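Local structure of nicotinamide-nucleotide adenylyltransferase NadR family / Ribosylnicotinamide kinase (Lactococcus lactis subsp. cremoris, 6GYE) at residues A[200-211]-A[251-260]; A[293-301]-A[336-344]. The protein probably phosphorylates nicotinamide riboside and may also adenylylate the resulting nicotinamide mononucleotide on the route to NAD+. One frame throughout, in Å; residues are numbered along the deposited sequence.

Interaction 1: A[200-211]-A[251-260]. With NNR (Nicotinamide riboside), chain I.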
loop_
_atom_site.group_PDB
_atom_site.type_symbol
_atom_site.label_atom_id
_atom_site.label_comp_id
_atom_site.label_asym_id
_atom_site.label_seq_id
_atom_site.Cartn_x
_atom_site.Cartn_y
_atom_site.Cartn_z
ATOM N N LEU A 200 -2.745 -22.140 1.840
ATOM C CA LEU A 200 -3.656 -21.041 1.511
ATOM C C LEU A 200 -3.092 -20.187 0.379
ATOM O O LEU A 200 -3.773 -19.943 -0.619
ATOM C CB LEU A 200 -3.944 -20.181 2.744
ATOM C CG LEU A 200 -4.756 -20.810 3.881
ATOM C CD1 LEU A 200 -4.762 -19.887 5.086
ATOM C CD2 LEU A 200 -6.188 -21.134 3.446
ATOM N N ALA A 201 -1.830 -19.750 0.508
ATOM C CA ALA A 201 -1.204 -18.898 -0.509
ATOM C C ALA A 201 -1.099 -19.614 -1.850
ATOM O O ALA A 201 -1.462 -19.062 -2.899
ATOM C CB ALA A 201 0.191 -18.448 -0.051
ATOM N N ARG A 202 -0.598 -20.848 -1.839
ATOM C CA ARG A 202 -0.433 -21.539 -3.111
ATOM C C ARG A 202 -1.783 -21.797 -3.772
ATOM O O ARG A 202 -1.859 -21.875 -5.001
ATOM C CB ARG A 202 0.380 -22.824 -2.915
ATOM C CG ARG A 202 1.887 -22.524 -2.750
ATOM C CD ARG A 202 2.669 -23.660 -2.119
ATOM N NE ARG A 202 4.097 -23.360 -2.100
ATOM C CZ ARG A 202 5.000 -23.979 -1.345
ATOM N NH1 ARG A 202 4.652 -24.956 -0.507
ATOM N NH2 ARG A 202 6.266 -23.614 -1.439
ATOM N N SER A 203 -2.866 -21.869 -2.990
ATOM C CA SER A 203 -4.182 -22.105 -3.590
ATOM C C SER A 203 -4.558 -21.006 -4.572
ATOM O O SER A 203 -5.313 -21.253 -5.516
ATOM C CB SER A 203 -5.258 -22.203 -2.509
ATOM O OG SER A 203 -5.013 -23.295 -1.640
ATOM N N ILE A 204 -4.004 -19.806 -4.417
ATOM C CA ILE A 204 -4.414 -18.729 -5.310
ATOM C C ILE A 204 -3.213 -18.003 -5.915
ATOM O O ILE A 204 -3.343 -16.863 -6.374
ATOM C CB ILE A 204 -5.327 -17.735 -4.562
ATOM C CG1 ILE A 204 -4.622 -17.195 -3.306
ATOM C CG2 ILE A 204 -6.658 -18.393 -4.187
ATOM C CD1 ILE A 204 -5.358 -15.999 -2.673
ATOM N N ASN A 205 -2.046 -18.655 -5.939
ATOM C CA ASN A 205 -0.842 -18.078 -6.532
ATOM C C ASN A 205 -0.409 -16.797 -5.814
ATOM O O ASN A 205 0.101 -15.860 -6.438
ATOM C CB ASN A 205 -1.007 -17.837 -8.044
ATOM C CG ASN A 205 -0.974 -19.115 -8.833
ATOM O OD1 ASN A 205 -0.463 -20.137 -8.348
ATOM N ND2 ASN A 205 -1.433 -19.062 -10.085
ATOM N N ALA A 206 -0.626 -16.744 -4.469
ATOM C CA ALA A 206 -0.240 -15.594 -3.672
ATOM C C ALA A 206 1.128 -15.800 -3.031
ATOM O O ALA A 206 1.524 -16.936 -2.752
ATOM C CB ALA A 206 -1.271 -15.346 -2.568
ATOM N N PRO A 207 1.878 -14.727 -2.791
ATOM C CA PRO A 207 3.118 -14.853 -2.032
ATOM C C PRO A 207 2.792 -15.000 -0.554
ATOM O O PRO A 207 1.704 -14.657 -0.094
ATOM C CB PRO A 207 3.864 -13.537 -2.318
ATOM C CG PRO A 207 2.830 -12.584 -2.664
ATOM C CD PRO A 207 1.657 -13.341 -3.242
ATOM N N PHE A 208 3.760 -15.525 0.188
ATOM C CA PHE A 208 3.614 -15.683 1.625
ATOM C C PHE A 208 4.970 -15.461 2.284
ATOM O O PHE A 208 6.008 -15.649 1.662
ATOM C CB PHE A 208 3.070 -17.073 1.980
ATOM C CG PHE A 208 3.947 -18.203 1.514
ATOM C CD1 PHE A 208 3.776 -18.762 0.254
ATOM C CD2 PHE A 208 4.949 -18.701 2.332
ATOM C CE1 PHE A 208 4.591 -19.808 -0.172
ATOM C CE2 PHE A 208 5.774 -19.741 1.905
ATOM C CZ PHE A 208 5.596 -20.295 0.660
ATOM N N SER A 209 4.955 -15.062 3.544
ATOM C CA SER A 209 6.177 -14.962 4.318
ATOM C C SER A 209 6.363 -16.216 5.167
ATOM O O SER A 209 5.434 -17.000 5.375
ATOM C CB SER A 209 6.140 -13.723 5.213
ATOM O OG SER A 209 5.152 -13.902 6.208
ATOM N N GLU A 210 7.568 -16.362 5.708
ATOM C CA GLU A 210 7.889 -17.428 6.647
ATOM C C GLU A 210 7.938 -16.847 8.050
ATOM O O GLU A 210 7.960 -15.628 8.246
ATOM C CB GLU A 210 9.239 -18.088 6.324
ATOM C CG GLU A 210 9.377 -18.753 4.955
ATOM C CD GLU A 210 8.612 -20.072 4.822
ATOM O OE1 GLU A 210 7.939 -20.499 5.788
ATOM O OE2 GLU A 210 8.691 -20.690 3.734
ATOM N N GLU A 211 7.927 -17.734 9.039
ATOM C CA GLU A 211 8.046 -17.302 10.428
ATOM C C GLU A 211 9.509 -16.952 10.699
ATOM O O GLU A 211 10.374 -17.834 10.722
ATOM C CB GLU A 211 7.541 -18.373 11.392
ATOM C CG GLU A 211 7.484 -17.848 12.834
ATOM C CD GLU A 211 7.044 -18.890 13.852
ATOM O OE1 GLU A 211 6.277 -18.546 14.789
ATOM O OE2 GLU A 211 7.491 -20.047 13.726
ATOM N N ALA A 251 5.693 -10.469 -7.102
ATOM C CA ALA A 251 4.834 -11.636 -7.194
ATOM C C ALA A 251 3.451 -11.389 -6.590
ATOM O O ALA A 251 2.548 -12.208 -6.785
ATOM C CB ALA A 251 5.511 -12.842 -6.519
ATOM N N ASN A 252 3.275 -10.305 -5.839
ATOM C CA ASN A 252 1.968 -9.966 -5.290
ATOM C C ASN A 252 0.953 -9.788 -6.412
ATOM O O ASN A 252 1.151 -8.975 -7.323
ATOM C CB ASN A 252 2.078 -8.685 -4.462
ATOM C CG ASN A 252 0.826 -8.394 -3.657
ATOM O OD1 ASN A 252 -0.208 -9.035 -3.836
ATOM N ND2 ASN A 252 0.915 -7.418 -2.764
ATOM N N GLN A 253 -0.125 -10.567 -6.360
ATOM C CA GLN A 253 -1.230 -10.409 -7.289
ATOM C C GLN A 253 -2.419 -9.711 -6.656
ATOM O O GLN A 253 -3.441 -9.570 -7.312
ATOM C CB GLN A 253 -1.666 -11.768 -7.862
ATOM C CG GLN A 253 -0.511 -12.568 -8.398
ATOM C CD GLN A 253 -0.913 -13.724 -9.303
ATOM O OE1 GLN A 253 -0.287 -13.946 -10.337
ATOM N NE2 GLN A 253 -1.935 -14.469 -8.914
ATOM N N GLY A 254 -2.297 -9.247 -5.412
ATOM C CA GLY A 254 -3.367 -8.501 -4.779
ATOM C C GLY A 254 -3.704 -9.003 -3.392
ATOM O O GLY A 254 -4.407 -8.325 -2.634
ATOM N N ILE A 255 -3.179 -10.177 -3.032
ATOM C CA ILE A 255 -3.407 -10.785 -1.725
ATOM C C ILE A 255 -2.095 -11.408 -1.261
ATOM O O ILE A 255 -1.468 -12.151 -2.022
ATOM C CB ILE A 255 -4.509 -11.866 -1.809
ATOM C CG1 ILE A 255 -5.760 -11.307 -2.502
ATOM C CG2 ILE A 255 -4.828 -12.430 -0.415
ATOM C CD1 ILE A 255 -6.950 -12.267 -2.570
ATOM N N VAL A 256 -1.691 -11.151 -0.005
ATOM C CA VAL A 256 -0.502 -11.796 0.554
ATOM C C VAL A 256 -0.833 -12.449 1.892
ATOM O O VAL A 256 -1.732 -12.017 2.618
ATOM C CB VAL A 256 0.695 -10.826 0.712
ATOM C CG1 VAL A 256 0.888 -10.017 -0.561
ATOM C CG2 VAL A 256 0.496 -9.932 1.892
ATOM N N PHE A 257 -0.092 -13.504 2.214
ATOM C CA PHE A 257 -0.282 -14.266 3.441
ATOM C C PHE A 257 0.951 -14.121 4.319
ATOM O O PHE A 257 2.078 -14.261 3.839
ATOM C CB PHE A 257 -0.564 -15.737 3.143
ATOM C CG PHE A 257 -1.899 -15.969 2.500
ATOM C CD1 PHE A 257 -2.064 -15.824 1.119
ATOM C CD2 PHE A 257 -2.993 -16.317 3.272
ATOM C CE1 PHE A 257 -3.307 -16.020 0.514
ATOM C CE2 PHE A 257 -4.249 -16.531 2.678
ATOM C CZ PHE A 257 -4.402 -16.379 1.291
ATOM N N LEU A 258 0.734 -13.803 5.589
ATOM C CA LEU A 258 1.820 -13.544 6.524
ATOM C C LEU A 258 1.824 -14.597 7.624
ATOM O O LEU A 258 0.799 -14.822 8.275
ATOM C CB LEU A 258 1.688 -12.143 7.130
ATOM C CG LEU A 258 1.677 -10.985 6.131
ATOM C CD1 LEU A 258 1.642 -9.663 6.904
ATOM C CD2 LEU A 258 2.897 -11.046 5.169
ATOM N N ASP A 259 2.992 -15.201 7.861
ATOM C CA ASP A 259 3.169 -16.200 8.918
ATOM C C ASP A 259 3.628 -15.473 10.181
ATOM O O ASP A 259 4.832 -15.269 10.413
ATOM C CB ASP A 259 4.168 -17.271 8.487
ATOM C CG ASP A 259 4.094 -18.526 9.361
ATOM O OD1 ASP A 259 3.426 -18.466 10.416
ATOM O OD2 ASP A 259 4.671 -19.573 8.984
ATOM N N THR A 260 2.649 -15.074 11.002
ATOM C CA THR A 260 2.818 -14.346 12.268
ATOM C C THR A 260 3.299 -12.910 12.065
ATOM O O THR A 260 3.638 -12.496 10.952
ATOM C CB THR A 260 3.763 -15.076 13.256
ATOM O OG1 THR A 260 5.130 -14.878 12.896
ATOM C CG2 THR A 260 3.480 -16.556 13.318
HETATM O O2R NNR I . 6.097 -2.571 3.840
HETATM C C2R NNR I . 4.783 -2.107 4.177
HETATM C C3R NNR I . 4.622 -0.603 3.989
HETATM O O3R NNR I . 5.822 0.029 3.524
HETATM C C4R NNR I . 4.241 -0.045 5.351
HETATM C C5R NNR I . 2.890 0.656 5.302
HETATM O O5R NNR I . 2.550 1.127 6.611
HETATM O O4R NNR I . 4.186 -1.135 6.275
HETATM C C1R NNR I . 4.503 -2.380 5.647
HETATM N N1 NNR I . 3.370 -3.300 5.771
HETATM C C2 NNR I . 3.401 -4.266 6.698
HETATM C C6 NNR I . 2.317 -3.164 4.953
HETATM C C5 NNR I . 1.228 -4.023 5.049
HETATM C C4 NNR I . 1.236 -5.032 6.001
HETATM C C3 NNR I . 2.338 -5.151 6.836
HETATM C C7 NNR I . 2.384 -6.229 7.878
HETATM O O7 NNR I . 3.464 -6.616 8.292
HETATM N N7 NNR I . 1.237 -6.737 8.326
HETATM O O HOH W 1 -3.291 -14.231 -5.932
HETATM O O HOH W 2 5.295 -19.803 6.168
HETATM O O HOH W 3 7.625 -20.434 8.380
#
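Ser209 OG is held by two polar partners, one across the contact and one outside it. It accepts the backbone N-H of Asp259, with OG 3.0 Å from N and 163° at the hydrogen. It is also bonded to Asn243 OD1 of helix 229-247. The hydroxyl sits between the backbone N and the carbonyl carbon of its own residue (chi1 68°), which turns it onto strand 255-259. Two backbone bonds, Phe257 N to Pro207 O at 3.1 Å and Ser209 N to Phe257 O at 3.0 Å, flank a single bridge between Phe208 and Phe257. The Phe257 ring packs against the C-terminal end of helix 193-203. The backbone of Leu200 and Ala201 lies over one ring face, offset toward the rim. Ile204 CD1 and Ala206 CB meet the ring edge, each 3.8 Å from CE1. A Schellman motif with Asn205 at C-prime ends the helix and brings Ala206 there. Pro207 CG packs on Val256 CG1. Leu258 CD1 lies 3.3 Å from N7 of nicotinamide riboside. The backbone and Ser209 bonds thus fix the strand beside 207-209, and Asp259, held by Lys193 and Thr194, ties its end to the probable Walker A loop.

Interaction 2: A[293-301]-A[336-344]. With NNR (Nicotinamide riboside), chain I.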
loop_
_atom_site.group_PDB
_atom_site.type_symbol
_atom_site.label_atom_id
_atom_site.label_comp_id
_atom_site.label_asym_id
_atom_site.label_seq_id
_atom_site.Cartn_x
_atom_site.Cartn_y
_atom_site.Cartn_z
ATOM N N ARG A 293 -1.001 -3.524 8.516
ATOM C CA ARG A 293 -2.325 -3.437 7.917
ATOM C C ARG A 293 -2.800 -4.862 7.701
ATOM O O ARG A 293 -2.240 -5.573 6.869
ATOM C CB ARG A 293 -2.296 -2.682 6.585
ATOM C CG ARG A 293 -1.436 -1.449 6.547
ATOM C CD ARG A 293 -2.225 -0.232 6.932
ATOM N NE ARG A 293 -1.396 0.969 6.999
ATOM C CZ ARG A 293 -0.825 1.421 8.111
ATOM N NH1 ARG A 293 -0.985 0.761 9.251
ATOM N NH2 ARG A 293 -0.094 2.528 8.082
ATOM N N MET A 294 -3.846 -5.276 8.409
ATOM C CA MET A 294 -4.377 -6.626 8.275
ATOM C C MET A 294 -5.852 -6.576 7.913
ATOM O O MET A 294 -6.621 -5.816 8.511
ATOM C CB MET A 294 -4.166 -7.424 9.561
ATOM C CG MET A 294 -2.690 -7.718 9.798
ATOM S SD MET A 294 -2.359 -8.487 11.376
ATOM C CE MET A 294 -2.681 -7.138 12.502
ATOM N N ASP A 295 -6.241 -7.383 6.931
ATOM C CA ASP A 295 -7.643 -7.478 6.553
ATOM C C ASP A 295 -8.316 -8.678 7.181
ATOM O O ASP A 295 -9.509 -8.624 7.482
ATOM C CB ASP A 295 -7.791 -7.555 5.024
ATOM C CG ASP A 295 -7.240 -6.330 4.325
ATOM O OD1 ASP A 295 -7.908 -5.274 4.335
ATOM O OD2 ASP A 295 -6.117 -6.406 3.781
ATOM N N LEU A 296 -7.559 -9.739 7.422
ATOM C CA LEU A 296 -8.097 -10.975 7.967
ATOM C C LEU A 296 -7.018 -11.595 8.832
ATOM O O LEU A 296 -5.871 -11.695 8.391
ATOM C CB LEU A 296 -8.501 -11.945 6.852
ATOM C CG LEU A 296 -8.821 -13.351 7.357
ATOM C CD1 LEU A 296 -10.058 -13.298 8.265
ATOM C CD2 LEU A 296 -9.011 -14.341 6.205
ATOM N N ILE A 297 -7.385 -11.999 10.047
ATOM C CA ILE A 297 -6.481 -12.630 10.997
ATOM C C ILE A 297 -7.015 -14.028 11.300
ATOM O O ILE A 297 -8.082 -14.179 11.911
ATOM C CB ILE A 297 -6.346 -11.796 12.278
ATOM C CG1 ILE A 297 -5.717 -10.436 11.953
ATOM C CG2 ILE A 297 -5.510 -12.536 13.331
ATOM C CD1 ILE A 297 -5.910 -9.385 13.061
ATOM N N LEU A 298 -6.275 -15.047 10.888
ATOM C CA LEU A 298 -6.636 -16.440 11.124
ATOM C C LEU A 298 -5.904 -16.952 12.360
ATOM O O LEU A 298 -4.671 -16.986 12.380
ATOM C CB LEU A 298 -6.276 -17.302 9.911
ATOM C CG LEU A 298 -7.085 -16.980 8.656
ATOM C CD1 LEU A 298 -6.539 -17.694 7.455
ATOM C CD2 LEU A 298 -8.541 -17.343 8.852
ATOM N N VAL A 299 -6.654 -17.370 13.377
ATOM C CA VAL A 299 -6.074 -17.846 14.627
ATOM C C VAL A 299 -6.258 -19.353 14.687
ATOM O O VAL A 299 -7.387 -19.845 14.584
ATOM C CB VAL A 299 -6.722 -17.168 15.845
ATOM C CG1 VAL A 299 -6.228 -17.803 17.133
ATOM C CG2 VAL A 299 -6.428 -15.669 15.833
ATOM N N ILE A 300 -5.162 -20.088 14.860
ATOM C CA ILE A 300 -5.219 -21.536 15.056
ATOM C C ILE A 300 -5.286 -21.795 16.561
ATOM O O ILE A 300 -4.286 -21.573 17.261
ATOM C CB ILE A 300 -4.015 -22.238 14.424
ATOM C CG1 ILE A 300 -3.925 -21.910 12.930
ATOM C CG2 ILE A 300 -4.099 -23.738 14.677
ATOM C CD1 ILE A 300 -2.715 -22.556 12.235
ATOM N N PRO A 301 -6.401 -22.295 17.081
ATOM C CA PRO A 301 -6.535 -22.481 18.520
ATOM C C PRO A 301 -5.902 -23.788 18.950
ATOM O O PRO A 301 -5.704 -24.694 18.129
ATOM C CB PRO A 301 -8.055 -22.508 18.722
ATOM C CG PRO A 301 -8.540 -23.135 17.468
ATOM C CD PRO A 301 -7.632 -22.664 16.367
ATOM N N LEU A 336 -8.843 -5.597 17.265
ATOM C CA LEU A 336 -8.805 -6.340 16.014
ATOM C C LEU A 336 -9.863 -7.435 15.928
ATOM O O LEU A 336 -9.881 -8.190 14.950
ATOM C CB LEU A 336 -7.418 -6.954 15.834
ATOM C CG LEU A 336 -6.266 -5.953 15.800
ATOM C CD1 LEU A 336 -4.948 -6.678 15.937
ATOM C CD2 LEU A 336 -6.305 -5.169 14.511
ATOM N N LEU A 337 -10.749 -7.541 16.916
ATOM C CA LEU A 337 -11.565 -8.747 17.029
ATOM C C LEU A 337 -12.479 -8.954 15.829
ATOM O O LEU A 337 -12.843 -10.095 15.525
ATOM C CB LEU A 337 -12.382 -8.704 18.318
ATOM C CG LEU A 337 -11.499 -8.833 19.556
ATOM C CD1 LEU A 337 -12.329 -8.885 20.792
ATOM C CD2 LEU A 337 -10.634 -10.089 19.437
ATOM N N ASP A 338 -12.848 -7.881 15.122
ATOM C CA ASP A 338 -13.754 -8.039 13.986
ATOM C C ASP A 338 -13.079 -8.643 12.764
ATOM O O ASP A 338 -13.777 -9.120 11.862
ATOM C CB ASP A 338 -14.377 -6.696 13.613
ATOM C CG ASP A 338 -15.567 -6.351 14.486
ATOM O OD1 ASP A 338 -16.253 -7.284 14.969
ATOM O OD2 ASP A 338 -15.816 -5.149 14.695
ATOM N N LYS A 339 -11.751 -8.673 12.735
ATOM C CA LYS A 339 -11.000 -9.311 11.666
ATOM C C LYS A 339 -10.547 -10.722 12.017
ATOM O O LYS A 339 -9.900 -11.373 11.190
ATOM C CB LYS A 339 -9.779 -8.448 11.317
ATOM C CG LYS A 339 -10.151 -7.062 10.791
ATOM C CD LYS A 339 -8.915 -6.183 10.674
ATOM C CE LYS A 339 -9.247 -4.835 10.041
ATOM N NZ LYS A 339 -8.018 -3.993 10.015
ATOM N N VAL A 340 -10.871 -11.217 13.209
ATOM C CA VAL A 340 -10.350 -12.495 13.683
ATOM C C VAL A 340 -11.338 -13.611 13.363
ATOM O O VAL A 340 -12.518 -13.534 13.714
ATOM C CB VAL A 340 -10.066 -12.452 15.192
ATOM C CG1 VAL A 340 -9.727 -13.841 15.688
ATOM C CG2 VAL A 340 -8.928 -11.499 15.520
ATOM N N VAL A 341 -10.844 -14.658 12.719
ATOM C CA VAL A 341 -11.563 -15.909 12.541
ATOM C C VAL A 341 -10.747 -16.996 13.225
ATOM O O VAL A 341 -9.554 -17.156 12.941
ATOM C CB VAL A 341 -11.774 -16.236 11.054
ATOM C CG1 VAL A 341 -12.355 -17.637 10.897
ATOM C CG2 VAL A 341 -12.667 -15.168 10.395
ATOM N N ILE A 342 -11.380 -17.726 14.135
ATOM C CA ILE A 342 -10.731 -18.782 14.893
ATOM C C ILE A 342 -10.993 -20.112 14.197
ATOM O O ILE A 342 -12.151 -20.463 13.929
ATOM C CB ILE A 342 -11.247 -18.801 16.337
ATOM C CG1 ILE A 342 -10.942 -17.461 16.990
ATOM C CG2 ILE A 342 -10.623 -19.954 17.100
ATOM C CD1 ILE A 342 -11.236 -17.434 18.452
ATOM N N LEU A 343 -9.924 -20.850 13.893
ATOM C CA LEU A 343 -10.043 -22.102 13.137
ATOM C C LEU A 343 -10.198 -23.289 14.091
ATOM O O LEU A 343 -9.321 -24.137 14.250
ATOM C CB LEU A 343 -8.846 -22.266 12.216
ATOM C CG LEU A 343 -8.671 -21.120 11.215
ATOM C CD1 LEU A 343 -7.343 -21.245 10.507
ATOM C CD2 LEU A 343 -9.825 -21.129 10.207
ATOM N N ASP A 344 -11.389 -23.376 14.676
ATOM C CA ASP A 344 -11.703 -24.414 15.658
ATOM C C ASP A 344 -12.547 -25.523 15.023
ATOM O O ASP A 344 -13.748 -25.659 15.251
ATOM C CB ASP A 344 -12.398 -23.787 16.866
ATOM C CG ASP A 344 -13.630 -22.977 16.478
ATOM O OD1 ASP A 344 -13.959 -22.898 15.265
ATOM O OD2 ASP A 344 -14.254 -22.393 17.388
HETATM O O2R NNR I . 6.097 -2.571 3.840
HETATM C C2R NNR I . 4.783 -2.107 4.177
HETATM C C3R NNR I . 4.622 -0.603 3.989
HETATM O O3R NNR I . 5.822 0.029 3.524
HETATM C C4R NNR I . 4.241 -0.045 5.351
HETATM C C5R NNR I . 2.890 0.656 5.302
HETATM O O5R NNR I . 2.550 1.127 6.611
HETATM O O4R NNR I . 4.186 -1.135 6.275
HETATM C C1R NNR I . 4.503 -2.380 5.647
HETATM N N1 NNR I . 3.370 -3.300 5.771
HETATM C C2 NNR I . 3.401 -4.266 6.698
HETATM C C6 NNR I . 2.317 -3.164 4.953
HETATM C C5 NNR I . 1.228 -4.023 5.049
HETATM C C4 NNR I . 1.236 -5.032 6.001
HETATM C C3 NNR I . 2.338 -5.151 6.836
HETATM C C7 NNR I . 2.384 -6.229 7.878
HETATM O O7 NNR I . 3.464 -6.616 8.292
HETATM N N7 NNR I . 1.237 -6.737 8.326
#
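Ile297 CD1 meets Leu336 CB at 4.0 Å, the two side chains crossing at about a right angle. Met294 CE reaches the same leucine at CD1, also nearly perpendicular. Farther along this face Val299 CG2 packs on Val340 CG1 at 3.8 Å, and Ile342 CG2 on Pro301 CG. On the other face Leu298 and Val341 lie side by side and point the same way, Leu298 CD2 being 4.1 Å from Val341 CB. Leu296 is turned with CG anti to the backbone N (chi1 169°), which carries CD1 to Val341 CG2 at 3.9 Å. Helix 320-333 touches the face of Val299, and helices 193-203 and 358-370 touch the other. Between the faces, strands 296-300 and 340-342 run parallel at 26°. Four backbone bonds join the two segments, from Ile297 N to Lys339 O through to Leu343 N on Val299 O at 2.8 Å. Lys339 extends along the backbone carbonyls of Asp295 and Met294, and NZ bonds Met294 O at 2.7 Å. One face of the Arg293 guanidinium looks onto O5R of nicotinamide riboside, 3.3 Å from NH2. The backbone bonds thus set the parallel register, aliphatic side chains seal both faces, and the Lys339 ammonium ties down the approach to strand 296-300.

Both interactions belong to the four-stranded parallel sheet of the P-loop kinase domain, at its two outer strands. Interaction 1 is the more buried. It sets the outermost strand 255-259 against the helix end and loop that follow the probable Walker A region, so it mixes one ring-centred apolar patch with waters and carboxylates. Interaction 2 is only partly buried and pairs the outermost strand 340-342 with its inner neighbour 296-300; regular backbone bonds and aliphatic packing dominate there. Strand 181-187 lies between strands 255-259 and 296-300. The contacts meet directly where Leu200 CD1 packs on Leu298 CD1 at 3.7 Å. Each also supplies one residue to the nicotinamide riboside pocket.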